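Local coordinates for uncharacterized protein lp_0118 (PDB 3K2Y) that is uncharacterized but folds as a HIRAN domain, a small beta barrel that probably binds nucleic acid, at residues L26-V31 with V52-H57; S41-D46 with L60-R65; V85-Q90 with H94-L99. One frame throughout, in Å; residues are numbered along the deposited sequence.

Contact 1. Residues L26-V31 with V52-H57; sequences LTTLRV and VWTLQH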
# COMPACT_ATOMS: atom_id res chain seq x y z
N LEU A 26 -11.00 16.13 -0.00
CA LEU A 26 -11.40 16.34 1.39
C LEU A 26 -12.42 17.48 1.43
O LEU A 26 -12.99 17.79 2.47
CB LEU A 26 -10.19 16.70 2.26
CG LEU A 26 -9.09 15.64 2.43
CD1 LEU A 26 -8.04 16.16 3.41
CD2 LEU A 26 -9.68 14.34 2.94
N THR A 27 -12.64 18.09 0.27
CA THR A 27 -13.59 19.19 0.14
C THR A 27 -14.97 18.67 -0.22
O THR A 27 -15.98 19.25 0.15
CB THR A 27 -13.14 20.19 -0.94
OG1 THR A 27 -11.77 20.54 -0.74
CG2 THR A 27 -13.99 21.46 -0.88
N THR A 28 -15.01 17.56 -0.96
CA THR A 28 -16.28 16.96 -1.36
C THR A 28 -16.86 16.15 -0.21
O THR A 28 -17.82 15.39 -0.38
CB THR A 28 -16.11 16.03 -2.59
OG1 THR A 28 -15.32 14.89 -2.22
CG2 THR A 28 -15.42 16.77 -3.72
N LEU A 29 -16.28 16.33 0.97
CA LEU A 29 -16.72 15.61 2.17
C LEU A 29 -16.89 16.54 3.36
O LEU A 29 -16.07 17.43 3.60
CB LEU A 29 -15.71 14.51 2.50
CG LEU A 29 -15.77 13.76 3.83
CD1 LEU A 29 -14.94 12.49 3.73
CD2 LEU A 29 -15.25 14.64 4.96
N ARG A 30 -17.97 16.31 4.11
CA ARG A 30 -18.27 17.10 5.30
C ARG A 30 -18.56 16.16 6.47
O ARG A 30 -19.05 15.05 6.26
CB ARG A 30 -19.49 18.00 5.05
CG ARG A 30 -19.17 19.48 4.87
CD ARG A 30 -18.38 19.75 3.59
NE ARG A 30 -17.91 21.14 3.54
CZ ARG A 30 -17.25 21.67 2.52
NH1 ARG A 30 -16.97 20.94 1.46
NH2 ARG A 30 -16.86 22.94 2.57
N VAL A 31 -18.25 16.60 7.68
CA VAL A 31 -18.49 15.78 8.86
C VAL A 31 -19.93 15.25 8.85
O VAL A 31 -20.84 15.95 8.41
CB VAL A 31 -18.27 16.59 10.15
CG1 VAL A 31 -18.55 15.73 11.38
CG2 VAL A 31 -16.85 17.13 10.19
N VAL A 52 -10.83 3.76 1.65
CA VAL A 52 -12.03 4.54 1.91
C VAL A 52 -12.27 5.48 0.74
O VAL A 52 -11.32 5.97 0.11
CB VAL A 52 -11.88 5.35 3.22
CG1 VAL A 52 -13.20 6.04 3.56
CG2 VAL A 52 -11.46 4.41 4.35
N TRP A 53 -13.54 5.73 0.43
CA TRP A 53 -13.88 6.60 -0.69
C TRP A 53 -15.11 7.47 -0.43
O TRP A 53 -15.92 7.19 0.45
CB TRP A 53 -14.14 5.76 -1.94
CG TRP A 53 -13.04 4.81 -2.29
CD1 TRP A 53 -12.70 3.67 -1.61
CD2 TRP A 53 -12.15 4.90 -3.40
NE1 TRP A 53 -11.65 3.04 -2.24
CE2 TRP A 53 -11.29 3.77 -3.34
CE3 TRP A 53 -11.99 5.81 -4.45
CZ2 TRP A 53 -10.29 3.54 -4.29
CZ3 TRP A 53 -11.00 5.58 -5.40
CH2 TRP A 53 -10.16 4.45 -5.31
N THR A 54 -15.22 8.54 -1.21
CA THR A 54 -16.34 9.47 -1.11
C THR A 54 -17.49 8.89 -1.92
O THR A 54 -17.29 7.98 -2.72
CB THR A 54 -15.96 10.85 -1.70
OG1 THR A 54 -14.97 11.47 -0.87
CG2 THR A 54 -17.19 11.76 -1.76
N LEU A 55 -18.69 9.42 -1.71
CA LEU A 55 -19.85 8.94 -2.45
C LEU A 55 -19.65 9.19 -3.94
O LEU A 55 -20.27 8.54 -4.77
CB LEU A 55 -21.12 9.63 -1.96
CG LEU A 55 -21.57 9.29 -0.54
CD1 LEU A 55 -22.87 10.01 -0.22
CD2 LEU A 55 -21.74 7.77 -0.41
N GLN A 56 -18.79 10.15 -4.26
CA GLN A 56 -18.49 10.49 -5.65
C GLN A 56 -17.38 9.60 -6.17
O GLN A 56 -16.98 9.70 -7.33
CB GLN A 56 -18.09 11.97 -5.78
CG GLN A 56 -19.28 12.94 -5.84
CD GLN A 56 -20.21 12.82 -4.65
OE1 GLN A 56 -19.81 13.05 -3.51
NE2 GLN A 56 -21.46 12.45 -4.91
N HIS A 57 -16.87 8.74 -5.30
CA HIS A 57 -15.82 7.80 -5.64
C HIS A 57 -14.44 8.42 -5.79
O HIS A 57 -13.75 8.21 -6.79
CB HIS A 57 -16.21 7.05 -6.92
CG HIS A 57 -17.49 6.29 -6.79
ND1 HIS A 57 -17.61 5.16 -6.02
CD2 HIS A 57 -18.72 6.53 -7.31
CE1 HIS A 57 -18.86 4.73 -6.06
NE2 HIS A 57 -19.55 5.54 -6.84

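Contact 2. Residues S41-D46 with L60-R65; sequences SGNQYD and LGYIAR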
# COMPACT_ATOMS: atom_id res chain seq x y z
N SER A 41 -7.99 -7.14 -0.91
CA SER A 41 -7.20 -8.27 -0.43
C SER A 41 -5.98 -8.47 -1.32
O SER A 41 -5.11 -9.28 -1.00
CB SER A 41 -8.04 -9.55 -0.40
OG SER A 41 -8.29 -10.04 -1.71
N GLY A 42 -5.93 -7.74 -2.43
CA GLY A 42 -4.81 -7.85 -3.35
C GLY A 42 -3.78 -6.75 -3.13
O GLY A 42 -2.79 -6.67 -3.87
N ASN A 43 -4.00 -5.91 -2.13
CA ASN A 43 -3.06 -4.83 -1.84
C ASN A 43 -1.70 -5.44 -1.48
O ASN A 43 -1.59 -6.25 -0.55
CB ASN A 43 -3.59 -3.96 -0.68
CG ASN A 43 -2.76 -2.71 -0.45
OD1 ASN A 43 -1.58 -2.79 -0.11
ND2 ASN A 43 -3.38 -1.54 -0.65
N GLN A 44 -0.67 -5.07 -2.23
CA GLN A 44 0.67 -5.61 -2.01
C GLN A 44 1.29 -5.24 -0.67
O GLN A 44 2.25 -5.87 -0.23
CB GLN A 44 1.62 -5.18 -3.14
CG GLN A 44 1.88 -3.68 -3.22
CD GLN A 44 1.06 -3.00 -4.31
OE1 GLN A 44 -0.08 -3.37 -4.58
NE2 GLN A 44 1.65 -1.98 -4.93
N TYR A 45 0.74 -4.23 -0.00
CA TYR A 45 1.29 -3.81 1.28
C TYR A 45 0.55 -4.40 2.47
O TYR A 45 1.10 -4.52 3.56
CB TYR A 45 1.28 -2.27 1.37
CG TYR A 45 1.88 -1.59 0.16
CD1 TYR A 45 3.20 -1.83 -0.22
CD2 TYR A 45 1.12 -0.72 -0.63
CE1 TYR A 45 3.76 -1.24 -1.36
CE2 TYR A 45 1.66 -0.12 -1.77
CZ TYR A 45 2.98 -0.39 -2.13
OH TYR A 45 3.52 0.18 -3.26
N ASP A 46 -0.71 -4.79 2.25
CA ASP A 46 -1.53 -5.34 3.32
C ASP A 46 -2.70 -6.12 2.74
O ASP A 46 -3.58 -5.54 2.11
CB ASP A 46 -2.06 -4.21 4.21
CG ASP A 46 -2.71 -4.71 5.48
OD1 ASP A 46 -3.09 -5.90 5.54
OD2 ASP A 46 -2.85 -3.91 6.43
N LEU A 60 -9.85 8.48 -0.36
CA LEU A 60 -9.52 9.27 0.83
C LEU A 60 -8.34 8.67 1.57
O LEU A 60 -7.61 9.38 2.26
CB LEU A 60 -10.72 9.34 1.77
CG LEU A 60 -11.79 10.40 1.52
CD1 LEU A 60 -12.24 10.36 0.08
CD2 LEU A 60 -12.96 10.16 2.45
N GLY A 61 -8.17 7.36 1.44
CA GLY A 61 -7.07 6.69 2.11
C GLY A 61 -7.39 5.25 2.47
O GLY A 61 -8.02 4.54 1.69
N TYR A 62 -6.93 4.82 3.64
CA TYR A 62 -7.15 3.45 4.11
C TYR A 62 -7.51 3.40 5.58
O TYR A 62 -7.26 4.36 6.32
CB TYR A 62 -5.90 2.60 3.92
CG TYR A 62 -5.60 2.25 2.49
CD1 TYR A 62 -4.95 3.15 1.64
CD2 TYR A 62 -6.00 1.02 1.97
CE1 TYR A 62 -4.72 2.83 0.31
CE2 TYR A 62 -5.77 0.70 0.64
CZ TYR A 62 -5.14 1.60 -0.19
OH TYR A 62 -4.95 1.29 -1.51
N ILE A 63 -8.10 2.29 6.00
CA ILE A 63 -8.44 2.09 7.41
C ILE A 63 -7.08 1.78 8.02
O ILE A 63 -6.34 0.95 7.48
CB ILE A 63 -9.35 0.85 7.63
CG1 ILE A 63 -10.66 0.99 6.84
CG2 ILE A 63 -9.62 0.67 9.12
CD1 ILE A 63 -11.63 2.00 7.41
N ALA A 64 -6.74 2.42 9.13
CA ALA A 64 -5.46 2.19 9.80
C ALA A 64 -5.19 0.70 9.97
O ALA A 64 -6.09 -0.07 10.31
CB ALA A 64 -5.45 2.88 11.15
N ARG A 65 -3.94 0.30 9.73
CA ARG A 65 -3.51 -1.09 9.83
C ARG A 65 -3.80 -1.77 11.17
O ARG A 65 -4.01 -2.98 11.22
CB ARG A 65 -2.01 -1.19 9.51
CG ARG A 65 -1.44 -2.60 9.61
CD ARG A 65 0.02 -2.64 9.16
NE ARG A 65 0.15 -2.40 7.72
CZ ARG A 65 1.31 -2.24 7.10
NH1 ARG A 65 2.45 -2.29 7.77
NH2 ARG A 65 1.33 -2.03 5.79

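Contact 3. Residues V85-Q90 with H94-L99; sequences VTVLDQ and HLELML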
# COMPACT_ATOMS: atom_id res chain seq x y z
N VAL A 85 -18.41 9.93 8.29
CA VAL A 85 -17.36 10.83 8.77
C VAL A 85 -17.70 11.33 10.17
O VAL A 85 -18.69 12.03 10.37
CB VAL A 85 -17.19 12.04 7.82
CG1 VAL A 85 -16.07 12.93 8.30
CG2 VAL A 85 -16.89 11.56 6.41
N THR A 86 -16.85 10.97 11.12
CA THR A 86 -17.05 11.34 12.51
C THR A 86 -16.22 12.58 12.90
O THR A 86 -16.72 13.48 13.59
CB THR A 86 -16.70 10.14 13.43
OG1 THR A 86 -17.77 9.92 14.35
CG2 THR A 86 -15.41 10.37 14.20
N VAL A 87 -14.97 12.63 12.45
CA VAL A 87 -14.05 13.74 12.72
C VAL A 87 -13.27 14.05 11.45
O VAL A 87 -12.90 13.15 10.71
CB VAL A 87 -13.05 13.36 13.84
CG1 VAL A 87 -11.99 14.44 13.97
CG2 VAL A 87 -13.79 13.19 15.14
N LEU A 88 -13.00 15.33 11.19
CA LEU A 88 -12.28 15.67 9.98
C LEU A 88 -10.89 16.29 10.16
O LEU A 88 -9.92 15.76 9.63
CB LEU A 88 -13.13 16.62 9.14
CG LEU A 88 -12.48 17.14 7.85
CD1 LEU A 88 -12.20 15.99 6.89
CD2 LEU A 88 -13.37 18.19 7.19
N ASP A 89 -10.78 17.39 10.90
CA ASP A 89 -9.47 18.04 11.11
C ASP A 89 -8.76 18.16 9.75
O ASP A 89 -7.60 17.77 9.60
CB ASP A 89 -8.62 17.25 12.10
CG ASP A 89 -9.12 17.37 13.53
OD1 ASP A 89 -9.94 18.27 13.79
OD2 ASP A 89 -8.75 16.61 14.44
N GLN A 90 -9.47 18.72 8.78
CA GLN A 90 -9.00 18.89 7.41
C GLN A 90 -7.63 19.50 7.11
O GLN A 90 -7.06 19.23 6.05
CB GLN A 90 -10.05 19.65 6.63
CG GLN A 90 -9.75 19.75 5.15
CD GLN A 90 -10.89 20.38 4.40
OE1 GLN A 90 -11.38 21.44 4.77
NE2 GLN A 90 -11.32 19.73 3.32
N HIS A 94 -6.77 14.87 8.74
CA HIS A 94 -7.17 13.82 9.66
C HIS A 94 -8.53 13.29 9.20
O HIS A 94 -9.21 13.94 8.41
CB HIS A 94 -7.27 14.38 11.08
CG HIS A 94 -7.44 13.33 12.14
ND1 HIS A 94 -6.43 12.49 12.54
CD2 HIS A 94 -8.52 12.99 12.89
CE1 HIS A 94 -6.87 11.68 13.48
NE2 HIS A 94 -8.14 11.96 13.71
N LEU A 95 -8.92 12.12 9.69
CA LEU A 95 -10.20 11.55 9.28
C LEU A 95 -10.55 10.33 10.11
O LEU A 95 -9.83 9.33 10.08
CB LEU A 95 -10.17 11.15 7.80
CG LEU A 95 -11.36 11.51 6.91
CD1 LEU A 95 -11.33 10.65 5.66
CD2 LEU A 95 -12.66 11.29 7.66
N GLU A 96 -11.66 10.42 10.84
CA GLU A 96 -12.13 9.31 11.65
C GLU A 96 -13.56 8.99 11.23
O GLU A 96 -14.29 9.87 10.76
CB GLU A 96 -12.05 9.67 13.14
CG GLU A 96 -10.62 9.84 13.64
CD GLU A 96 -10.53 10.04 15.14
OE1 GLU A 96 -11.04 9.18 15.89
OE2 GLU A 96 -9.94 11.05 15.58
N LEU A 97 -13.96 7.73 11.38
CA LEU A 97 -15.30 7.33 10.98
C LEU A 97 -15.93 6.36 11.97
O LEU A 97 -15.24 5.72 12.76
CB LEU A 97 -15.26 6.61 9.63
CG LEU A 97 -14.30 7.00 8.50
CD1 LEU A 97 -14.26 5.85 7.49
CD2 LEU A 97 -14.73 8.30 7.83
N MET A 98 -17.25 6.26 11.91
CA MET A 98 -18.00 5.31 12.72
C MET A 98 -18.49 4.32 11.68
O MET A 98 -19.29 4.67 10.81
CB MET A 98 -19.20 5.97 13.42
CG MET A 98 -20.18 4.98 14.06
SD MET A 98 -19.43 3.70 15.11
CE MET A 98 -19.06 4.65 16.56
N LEU A 99 -17.99 3.09 11.73
CA LEU A 99 -18.38 2.09 10.76
C LEU A 99 -19.73 1.46 11.07
O LEU A 99 -20.10 1.30 12.24
CB LEU A 99 -17.30 1.00 10.66
CG LEU A 99 -15.92 1.49 10.22
CD1 LEU A 99 -14.99 0.29 10.07
CD2 LEU A 99 -16.01 2.26 8.90

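Contact 1. Residues L26-V31 with V52-H57
Thr-28 meets Thr-54 where the loop before strand 34-39 passes the turn that follows strand 50-53, and these two side chains make the close part. Thr-28 brings its hydroxyl: OG1 lies 3.7 Å from both the methyl CG2 and the hydroxyl OG1 of Thr-54, too far for a bond to the latter. With Thr-54 CG2 anti to its own backbone N and OG1 beside that N (chi1 -67°), both branches face Thr-28. The inner side is well filled: Leu-29 and Thr-54 both rest on Leu-60 of strand 59-63, and Leu-29 also reaches Val-35. The outer side is loose. Here Gln-56 brings only OE1 near, 4.4 Å from Thr-28 O; both residues are exposed, and two acceptor oxygens gain nothing from each other. Gln-56 is carried there by a type I turn, closed by His-57 N bonding to Thr-54 O at 2.7 Å. No hydrogen bond crosses between the segments. Thr-28 OG1 is instead bonded to the carbonyl of Thr-25 in helix 22-25, while the buried Thr-54 OG1 has no partner in the model. The chemistry is thus a small van der Waals fit between polar side chains that do not bond to each other.

Contact 2. Residues S41-D46 with L60-R65
Asp-46 and Arg-65 bring the two backbones nearest, with CA atoms still 8.0 Å apart, so side chains span the gap between the loop 41-46 and strand 59-63 with its continuation. The loop is shaped by an Asx turn: Asn-43 OD1 accepts from Tyr-45 N at 2.7 Å, in the carbonyl plane, and more weakly from Asp-46 N. With that oxygen turned back on the loop, the amide's other end is offered to Tyr-62. ND2 comes within 3.3 Å of Tyr-62 OH and 3.5 Å of Tyr-62 CE2, the amide standing nearly perpendicular to the ring. Glu-40 accepts a weak bond from the same ND2 and a firmer one from Tyr-62 OH, which Lys-59 also grips. Were Asn-43 replaced by an alanine, Tyr-45 N would probably lose its side-chain acceptor, the turn would be freer to shift, and a gap would open beside the Tyr-62 ring. Farther along, Arg-65, bent at chi3 (-68°), passes Asp-46 in a long salt bridge, NE to OD2 3.6 Å, the carboxylate and guanidinium planes 75° apart. Asp-46 OD1 is taken by Asn-48 N, and OD2 also receives Tyr-45 OH of the second subunit. Asp-46 thus joins the loop, Arg-65 and the second subunit's Tyr-45 at one carboxylate, whose negative charge Arg-65 probably helps to balance.

Contact 3. Residues V85-Q90 with H94-L99
Val-87 meets the His-94 ring at its edge, near the ring plane, CG1 standing 3.9 Å from CD2. At another point of the rim, in the plane, lies the carboxylate of Glu-96: His-94 NE2 donates to OE2 on its anti side at 2.8 Å, an almost straight bond (167°) that fixes the rotation of the imidazole. Asp-89 runs alongside His-94, pointing the same way, with its carboxylate 40° from the ring plane and its OD2 obliquely placed against the ring. Because His-94 CG is anti to its backbone N (chi1 -170°), the ring reaches toward the start of strand 96-103, on the side of Glu-96 and Val-87.

Beneath these side chains is a classic beta bulge. Thr-86 N (2.8 Å) and Val-87 N (3.3 Å) both donate to Glu-96 O, approaching from one face of its carbonyl plane, and Glu-96 N answers to Val-87 O at 3.0 Å. Thr-86 CG2 packs on Glu-96 CB. Nearer the connecting loop, His-94 N bonds to Asp-89 O at 3.1 Å.

The other face is apolar: Val-85 CG1 touches Leu-95 CD2 at 3.8 Å, and Leu-97 CD2 lies over Val-85 CA. This is the loop end of the hairpin formed by strands 80-87 and 96-103. Val-85 also packs on Leu-29 and on Val-35 of strand 34-39, while Leu-95 and Leu-97 reach Val-13 and pair by backbone bonds with strand 4-14.

In the fold
From the N terminus, strand 4-14 and helix 22-25 lead into residues 26-31, and contact 1 closes the long excursion through strands 34-39 and 50-53 on returning at 52-57. Contact 2 opens inside that excursion, at 41-46, and closes beyond it at 60-65, so the two cross. They are joined directly, for Val-52 pairs by backbone with Leu-60 and Gly-61 of the neighbouring strand. Contact 3 follows in series, a short hairpin closure after helix 68-76, yet it reaches back: Leu-26 packs against Gln-90, and Leu-60 meets Leu-95. Contacts 1 and 3 draw loops and the 80-87/96-103 hairpin onto the barrel's apolar side chains, while contact 2 fixes a loop of the same barrel that faces the second subunit.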